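Local atomic coordinates of putative siderophore-degrading esterase (Eurofung) (Emericella nidulans, PDB entry 6GUO), a protein that hydrolyses the ester bonds of the bacterial siderophore enterobactin, a step required for intracellular release of the iron it carries. Residues F170-L175 with L220-G225; S198-A203 with E259-E264. All blocks are in the same frame, centred on the assembly; numbering follows the deposited sequence.

Along the chain, helix 166-177 comes first; contact 1 joins it to strand 219-225, closing a loop with 44 residues between its segments. Helix 199-208 lies within that loop, and contact 2 joins it to helix 254-268, beyond the strand in the chain, with 55 residues between. The segments therefore alternate and the two loops cross rather than nest. Their centres are about 10 Å apart, and the segments touch directly: Leu-172 CD1 packs on Leu-261 CD2 at 3.7 Å, and His-173 ND1 lies 2.6 Å from Glu-202 OE1, a probable hydrogen bond. Together they tie three helices to one another and to the central sheet of the alpha/beta-hydrolase fold.

Contact 1: F170-L175 with L220-G225; sequences FALHAL and LRLSFG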
ATOM      1  N   PHE A 170     -12.030  15.949  -6.398  1.00 16.22           N
ATOM      2  CA  PHE A 170     -12.474  15.514  -7.723  1.00 16.65           C
ATOM      3  C   PHE A 170     -13.536  14.417  -7.644  1.00 15.70           C
ATOM      4  O   PHE A 170     -14.557  14.501  -8.317  1.00 15.71           O
ATOM      5  CB  PHE A 170     -11.271  15.048  -8.554  1.00 16.88           C
ATOM      6  CG  PHE A 170     -11.627  14.561  -9.928  1.00 17.24           C
ATOM      7  CD1 PHE A 170     -11.831  15.468 -10.971  1.00 17.94           C
ATOM      8  CD2 PHE A 170     -11.753  13.201 -10.191  1.00 18.01           C
ATOM      9  CE1 PHE A 170     -12.160  15.021 -12.240  1.00 18.46           C
ATOM     10  CE2 PHE A 170     -12.083  12.750 -11.464  1.00 17.98           C
ATOM     11  CZ  PHE A 170     -12.288  13.665 -12.491  1.00 18.30           C
ATOM     12  N   ALA A 171     -13.286  13.402  -6.818  1.00 16.17           N
ATOM     13  CA  ALA A 171     -14.255  12.329  -6.575  1.00 16.46           C
ATOM     14  C   ALA A 171     -15.596  12.861  -6.063  1.00 16.59           C
ATOM     15  O   ALA A 171     -16.658  12.448  -6.551  1.00 17.31           O
ATOM     16  CB  ALA A 171     -13.687  11.306  -5.604  1.00 16.41           C
ATOM     17  N   LEU A 172     -15.546  13.780  -5.100  1.00 16.22           N
ATOM     18  CA  LEU A 172     -16.758  14.425  -4.582  1.00 16.95           C
ATOM     19  C   LEU A 172     -17.484  15.230  -5.657  1.00 17.16           C
ATOM     20  O   LEU A 172     -18.713  15.137  -5.785  1.00 17.39           O
ATOM     21  CB  LEU A 172     -16.436  15.313  -3.376  1.00 16.89           C
ATOM     22  CG  LEU A 172     -15.971  14.571  -2.112  1.00 17.50           C
ATOM     23  CD1 LEU A 172     -15.636  15.559  -1.008  1.00 18.34           C
ATOM     24  CD2 LEU A 172     -17.005  13.562  -1.628  1.00 18.43           C
ATOM     25  N   HIS A 173     -16.729  16.005  -6.435  1.00 16.75           N
ATOM     26  CA  HIS A 173     -17.304  16.745  -7.566  1.00 17.50           C
ATOM     27  C   HIS A 173     -18.031  15.822  -8.559  1.00 17.30           C
ATOM     28  O   HIS A 173     -19.141  16.133  -8.991  1.00 18.47           O
ATOM     29  CB  HIS A 173     -16.229  17.567  -8.281  1.00 19.01           C
ATOM     30  CG  HIS A 173     -16.734  18.272  -9.497  1.00 20.88           C
ATOM     31  ND1 HIS A 173     -17.592  19.347  -9.426  1.00 21.92           N
ATOM     32  CD2 HIS A 173     -16.535  18.035 -10.813  1.00 21.41           C
ATOM     33  CE1 HIS A 173     -17.884  19.754 -10.648  1.00 22.78           C
ATOM     34  NE2 HIS A 173     -17.257  18.972 -11.509  1.00 22.02           N
ATOM     35  N   ALA A 174     -17.414  14.687  -8.892  1.00 14.52           N
ATOM     36  CA  ALA A 174     -18.035  13.694  -9.765  1.00 17.68           C
ATOM     37  C   ALA A 174     -19.345  13.189  -9.162  1.00 17.62           C
ATOM     38  O   ALA A 174     -20.381  13.228  -9.822  1.00 18.11           O
ATOM     39  CB  ALA A 174     -17.082  12.537 -10.027  1.00 17.71           C
ATOM     40  N   LEU A 175     -19.300  12.757  -7.898  1.00 17.89           N
ATOM     41  CA  LEU A 175     -20.506  12.316  -7.177  1.00 18.00           C
ATOM     42  C   LEU A 175     -21.647  13.350  -7.199  1.00 17.88           C
ATOM     43  O   LEU A 175     -22.786  13.014  -7.529  1.00 17.65           O
ATOM     44  CB  LEU A 175     -20.165  11.954  -5.720  1.00 18.17           C
ATOM     45  CG  LEU A 175     -21.319  11.675  -4.750  1.00 18.69           C
ATOM     46  CD1 LEU A 175     -22.176  10.519  -5.233  1.00 19.16           C
ATOM     47  CD2 LEU A 175     -20.786  11.396  -3.354  1.00 19.04           C
ATOM     48  N   LEU A 220     -20.433   6.092  -1.252  1.00 17.39           N
ATOM     49  CA  LEU A 220     -19.282   6.952  -0.927  1.00 16.01           C
ATOM     50  C   LEU A 220     -18.544   6.443   0.310  1.00 16.31           C
ATOM     51  O   LEU A 220     -19.170   6.124   1.321  1.00 16.57           O
ATOM     52  CB  LEU A 220     -19.735   8.396  -0.679  1.00 16.67           C
ATOM     53  CG  LEU A 220     -18.689   9.405  -0.183  1.00 16.36           C
ATOM     54  CD1 LEU A 220     -17.569   9.603  -1.196  1.00 16.28           C
ATOM     55  CD2 LEU A 220     -19.342  10.732   0.159  1.00 16.72           C
ATOM     56  N   ARG A 221     -17.214   6.400   0.226  1.00 15.86           N
ATOM     57  CA  ARG A 221     -16.359   6.211   1.393  1.00 16.05           C
ATOM     58  C   ARG A 221     -15.478   7.439   1.544  1.00 15.81           C
ATOM     59  O   ARG A 221     -14.702   7.756   0.645  1.00 15.90           O
ATOM     60  CB  ARG A 221     -15.487   4.962   1.275  1.00 16.51           C
ATOM     61  CG  ARG A 221     -14.770   4.626   2.583  1.00 16.95           C
ATOM     62  CD  ARG A 221     -13.998   3.324   2.487  1.00 17.55           C
ATOM     63  NE  ARG A 221     -13.590   2.812   3.804  1.00 18.54           N
ATOM     64  CZ  ARG A 221     -12.354   2.835   4.316  1.00 19.38           C
ATOM     65  NH1 ARG A 221     -12.145   2.319   5.529  1.00 21.03           N
ATOM     66  NH2 ARG A 221     -11.322   3.350   3.652  1.00 20.84           N
ATOM     67  N   LEU A 222     -15.630   8.128   2.675  1.00 16.15           N
ATOM     68  CA  LEU A 222     -14.771   9.246   3.055  1.00 15.12           C
ATOM     69  C   LEU A 222     -13.708   8.744   4.007  1.00 15.08           C
ATOM     70  O   LEU A 222     -13.959   7.833   4.792  1.00 16.03           O
ATOM     71  CB  LEU A 222     -15.584  10.334   3.757  1.00 15.74           C
ATOM     72  CG  LEU A 222     -16.490  11.146   2.830  1.00 16.31           C
ATOM     73  CD1 LEU A 222     -17.609  11.802   3.615  1.00 17.38           C
ATOM     74  CD2 LEU A 222     -15.669  12.184   2.076  1.00 16.99           C
ATOM     75  N   SER A 223     -12.526   9.347   3.955  1.00 14.66           N
ATOM     76  CA  SER A 223     -11.485   9.020   4.924  1.00 14.88           C
ATOM     77  C   SER A 223     -10.531  10.174   5.156  1.00 14.70           C
ATOM     78  O   SER A 223     -10.438  11.098   4.343  1.00 14.77           O
ATOM     79  CB  SER A 223     -10.717   7.763   4.497  1.00 15.29           C
ATOM     80  OG  SER A 223      -9.917   8.009   3.352  1.00 16.06           O
ATOM     81  N   PHE A 224      -9.834  10.117   6.286  1.00 14.44           N
ATOM     82  CA  PHE A 224      -8.801  11.089   6.612  1.00 14.79           C
ATOM     83  C   PHE A 224      -7.900  10.514   7.691  1.00 14.47           C
ATOM     84  O   PHE A 224      -8.278   9.571   8.386  1.00 15.25           O
ATOM     85  CB  PHE A 224      -9.415  12.430   7.064  1.00 15.78           C
ATOM     86  CG  PHE A 224     -10.289  12.329   8.284  1.00 15.74           C
ATOM     87  CD1 PHE A 224      -9.763  12.538   9.561  1.00 15.92           C
ATOM     88  CD2 PHE A 224     -11.645  12.028   8.163  1.00 11.22           C
ATOM     89  CE1 PHE A 224     -10.571  12.451  10.689  1.00 12.96           C
ATOM     90  CE2 PHE A 224     -12.458  11.942   9.286  1.00 14.90           C
ATOM     91  CZ  PHE A 224     -11.922  12.149  10.548  1.00 14.24           C
ATOM     92  N   GLY A 225      -6.698  11.062   7.803  1.00 14.57           N
ATOM     93  CA  GLY A 225      -5.794  10.716   8.899  1.00 15.19           C
ATOM     94  C   GLY A 225      -6.048  11.619  10.089  1.00 15.96           C
ATOM     95  O   GLY A 225      -6.283  12.813   9.911  1.00 16.88           O
TER
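Leu-220 meets both Leu-172 and Leu-175, and every contact across the segments is between apolar side chains. Leu-175 CD2 sits against Leu-220 CD2 at 3.9 Å and also nears its CB, while Leu-220 CD1 is 4.0 Å from Leu-172 CD2. Each helix leucine crosses the Leu-220 side chain at about a right angle. The Leu-172 CB does not aim at the strand; with CG beside the backbone N (chi1 -67°) its CD2 reaches it, and that same methyl also meets Leu-222 CD2 at 4.2 Å. Helix 166-177 begins at what is probably the nucleophile elbow of the alpha/beta-hydrolase fold, as the GxSxG sequence suggests, and here it packs on an inner strand of the central sheet. The short axes run nearly antiparallel, at 153°, and approach to 10.7 Å, a spacing bridged by leucine side chains. Leu-220 also packs on Leu-265, which brings helix 254-268 against the same apolar patch. Polar links lead outward to other partners: backbone hydrogen bonds join Leu-220 and Leu-222 to strand 273-279 and Arg-221 to strand 184-188, and the Arg-221 guanidinium forms a salt bridge with Glu-275.

Contact 2: S198-A203 with E259-E264; sequences SILTEA and EELYSE
Leu-261 points from its helix at the pair Leu-200 and Ala-203, one turn apart on helix 199-208, and a single methyl, CD1, makes both contacts. That CD1 lies 4.0 Å from Ala-203 CB and 4.1 Å from Leu-200 CD2. With CG opposite the backbone N (chi1 -180°), the Leu-261 side chain extends across the gap. Leu-200 instead carries CG beside its own N (chi1 -59°) and slants over to meet it, so the two leucines cross obliquely, touching through one methyl each. Ala-203 has its CB directed at the opposing helix, and this short side chain takes the second contact with CD1. Within the alpha/beta-hydrolase fold, helices 199-208 and 254-268 pack together beside helix 166-177, where Ala-203 touches Phe-176 and Ile-199 touches Leu-169. The backbones stay apart, the nearest CA atoms, of Leu-200 and Leu-261, being 8.0 Å from each other. Ile-192, in a loop, packs against both leucines. At the C-terminal end of segment 259-264, Glu-264 also directs its CB at helix 199-208, and its carboxylate forms a salt bridge through OE2 with Arg-204 NH2 of helix 199-208.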
ATOM      1  N   SER A 198     -16.055  25.508  -1.718  1.00 24.12           N
ATOM      2  CA  SER A 198     -17.019  25.549  -2.821  1.00 25.97           C
ATOM      3  C   SER A 198     -17.696  24.198  -3.095  1.00 25.07           C
ATOM      4  O   SER A 198     -18.827  24.182  -3.583  1.00 24.63           O
ATOM      5  CB  SER A 198     -16.374  26.087  -4.105  1.00 29.00           C
ATOM      6  OG  SER A 198     -15.369  25.213  -4.587  1.00 31.96           O
ATOM      7  N   ILE A 199     -17.030  23.081  -2.767  1.00 23.21           N
ATOM      8  CA  ILE A 199     -17.619  21.739  -2.956  1.00 23.61           C
ATOM      9  C   ILE A 199     -18.909  21.529  -2.152  1.00 23.66           C
ATOM     10  O   ILE A 199     -19.753  20.730  -2.546  1.00 24.12           O
ATOM     11  CB  ILE A 199     -16.607  20.591  -2.654  1.00 22.45           C
ATOM     12  CG1 ILE A 199     -17.035  19.260  -3.298  1.00 23.68           C
ATOM     13  CG2 ILE A 199     -16.415  20.385  -1.152  1.00 22.06           C
ATOM     14  CD1 ILE A 199     -16.922  19.219  -4.807  1.00 23.68           C
ATOM     15  N   LEU A 200     -19.051  22.237  -1.030  1.00 24.76           N
ATOM     16  CA  LEU A 200     -20.255  22.141  -0.200  1.00 25.54           C
ATOM     17  C   LEU A 200     -21.495  22.745  -0.867  1.00 26.43           C
ATOM     18  O   LEU A 200     -22.613  22.295  -0.608  1.00 25.70           O
ATOM     19  CB  LEU A 200     -20.013  22.766   1.180  1.00 26.23           C
ATOM     20  CG  LEU A 200     -18.874  22.151   2.006  1.00 27.00           C
ATOM     21  CD1 LEU A 200     -18.861  22.757   3.402  1.00 28.51           C
ATOM     22  CD2 LEU A 200     -18.960  20.631   2.086  1.00 26.94           C
ATOM     23  N   THR A 201     -21.297  23.746  -1.723  1.00 26.71           N
ATOM     24  CA  THR A 201     -22.372  24.251  -2.589  1.00 28.18           C
ATOM     25  C   THR A 201     -22.896  23.126  -3.487  1.00 27.09           C
ATOM     26  O   THR A 201     -24.105  22.923  -3.590  1.00 26.68           O
ATOM     27  CB  THR A 201     -21.899  25.435  -3.459  1.00 30.57           C
ATOM     28  OG1 THR A 201     -21.262  26.415  -2.629  1.00 31.80           O
ATOM     29  CG2 THR A 201     -23.074  26.089  -4.200  1.00 31.26           C
ATOM     30  N   GLU A 202     -21.978  22.378  -4.101  1.00 25.74           N
ATOM     31  CA  GLU A 202     -22.351  21.236  -4.944  1.00 27.01           C
ATOM     32  C   GLU A 202     -22.968  20.097  -4.126  1.00 24.91           C
ATOM     33  O   GLU A 202     -23.927  19.477  -4.570  1.00 24.25           O
ATOM     34  CB  GLU A 202     -21.153  20.735  -5.751  1.00 28.33           C
ATOM     35  CG  GLU A 202     -20.635  21.764  -6.746  1.00 31.12           C
ATOM     36  CD  GLU A 202     -19.558  21.225  -7.669  1.00 32.72           C
ATOM     37  OE1 GLU A 202     -18.893  20.228  -7.317  1.00 32.16           O
ATOM     38  OE2 GLU A 202     -19.370  21.811  -8.756  1.00 34.81           O
ATOM     39  N   ALA A 203     -22.424  19.839  -2.936  1.00 25.05           N
ATOM     40  CA  ALA A 203     -22.992  18.846  -2.008  1.00 24.95           C
ATOM     41  C   ALA A 203     -24.457  19.137  -1.670  1.00 26.69           C
ATOM     42  O   ALA A 203     -25.297  18.240  -1.706  1.00 25.13           O
ATOM     43  CB  ALA A 203     -22.176  18.785  -0.726  1.00 24.09           C
ATOM     44  N   GLU A 259     -16.034  14.826   8.616  1.00 22.57           N
ATOM     45  CA  GLU A 259     -17.070  14.337   9.537  1.00 24.99           C
ATOM     46  C   GLU A 259     -18.399  15.067   9.336  1.00 23.04           C
ATOM     47  O   GLU A 259     -19.463  14.446   9.364  1.00 22.30           O
ATOM     48  CB  GLU A 259     -16.616  14.461  11.001  1.00 27.17           C
ATOM     49  CG  GLU A 259     -15.563  13.440  11.431  1.00 30.73           C
ATOM     50  CD  GLU A 259     -16.093  12.017  11.590  1.00 32.47           C
ATOM     51  OE1 GLU A 259     -15.260  11.092  11.692  1.00 35.13           O
ATOM     52  OE2 GLU A 259     -17.325  11.801  11.614  1.00 31.88           O
ATOM     53  N   GLU A 260     -18.332  16.378   9.120  1.00 23.07           N
ATOM     54  CA  GLU A 260     -19.539  17.178   8.877  1.00 23.65           C
ATOM     55  C   GLU A 260     -20.190  16.860   7.536  1.00 22.78           C
ATOM     56  O   GLU A 260     -21.416  16.787   7.454  1.00 24.23           O
ATOM     57  CB  GLU A 260     -19.243  18.675   9.000  1.00 26.08           C
ATOM     58  CG  GLU A 260     -19.163  19.133  10.450  1.00 27.95           C
ATOM     59  CD  GLU A 260     -18.384  20.416  10.639  1.00 29.76           C
ATOM     60  OE1 GLU A 260     -18.302  21.231   9.693  1.00 30.47           O
ATOM     61  OE2 GLU A 260     -17.842  20.613  11.749  1.00 34.49           O
ATOM     62  N   LEU A 261     -19.378  16.661   6.497  1.00 21.63           N
ATOM     63  CA  LEU A 261     -19.903  16.241   5.189  1.00 22.03           C
ATOM     64  C   LEU A 261     -20.562  14.870   5.284  1.00 21.21           C
ATOM     65  O   LEU A 261     -21.655  14.663   4.744  1.00 20.71           O
ATOM     66  CB  LEU A 261     -18.804  16.215   4.122  1.00 22.22           C
ATOM     67  CG  LEU A 261     -19.245  15.800   2.710  1.00 21.18           C
ATOM     68  CD1 LEU A 261     -20.335  16.719   2.175  1.00 21.73           C
ATOM     69  CD2 LEU A 261     -18.058  15.779   1.763  1.00 20.71           C
ATOM     70  N   TYR A 262     -19.893  13.941   5.965  1.00 21.57           N
ATOM     71  CA  TYR A 262     -20.477  12.633   6.269  1.00 21.75           C
ATOM     72  C   TYR A 262     -21.849  12.776   6.931  1.00 21.84           C
ATOM     73  O   TYR A 262     -22.826  12.166   6.483  1.00 21.53           O
ATOM     74  CB  TYR A 262     -19.542  11.807   7.166  1.00 21.40           C
ATOM     75  CG  TYR A 262     -20.183  10.557   7.721  1.00 21.60           C
ATOM     76  CD1 TYR A 262     -20.259   9.394   6.960  1.00 21.89           C
ATOM     77  CD2 TYR A 262     -20.726  10.537   9.009  1.00 22.70           C
ATOM     78  CE1 TYR A 262     -20.848   8.245   7.465  1.00 22.63           C
ATOM     79  CE2 TYR A 262     -21.323   9.394   9.517  1.00 23.70           C
ATOM     80  CZ  TYR A 262     -21.381   8.251   8.740  1.00 23.39           C
ATOM     81  OH  TYR A 262     -21.970   7.113   9.237  1.00 24.05           O
ATOM     82  N   SER A 263     -21.911  13.590   7.985  1.00 21.68           N
ATOM     83  CA  SER A 263     -23.151  13.798   8.743  1.00 23.73           C
ATOM     84  C   SER A 263     -24.282  14.369   7.883  1.00 23.67           C
ATOM     85  O   SER A 263     -25.416  13.891   7.961  1.00 22.56           O
ATOM     86  CB  SER A 263     -22.902  14.696   9.955  1.00 25.33           C
ATOM     87  OG  SER A 263     -22.054  14.046  10.891  1.00 27.93           O
ATOM     88  N   GLU A 264     -23.962  15.376   7.067  1.00 24.17           N
ATOM     89  CA  GLU A 264     -24.933  15.977   6.136  1.00 26.81           C
ATOM     90  C   GLU A 264     -25.471  14.962   5.139  1.00 24.87           C
ATOM     91  O   GLU A 264     -26.686  14.864   4.940  1.00 24.08           O
ATOM     92  CB  GLU A 264     -24.320  17.148   5.348  1.00 31.90           C
ATOM     93  CG  GLU A 264     -24.385  18.498   6.047  1.00 35.41           C
ATOM     94  CD  GLU A 264     -24.183  19.656   5.084  1.00 37.68           C
ATOM     95  OE1 GLU A 264     -25.051  19.868   4.213  1.00 39.88           O
ATOM     96  OE2 GLU A 264     -23.157  20.358   5.199  1.00 42.25           O
TER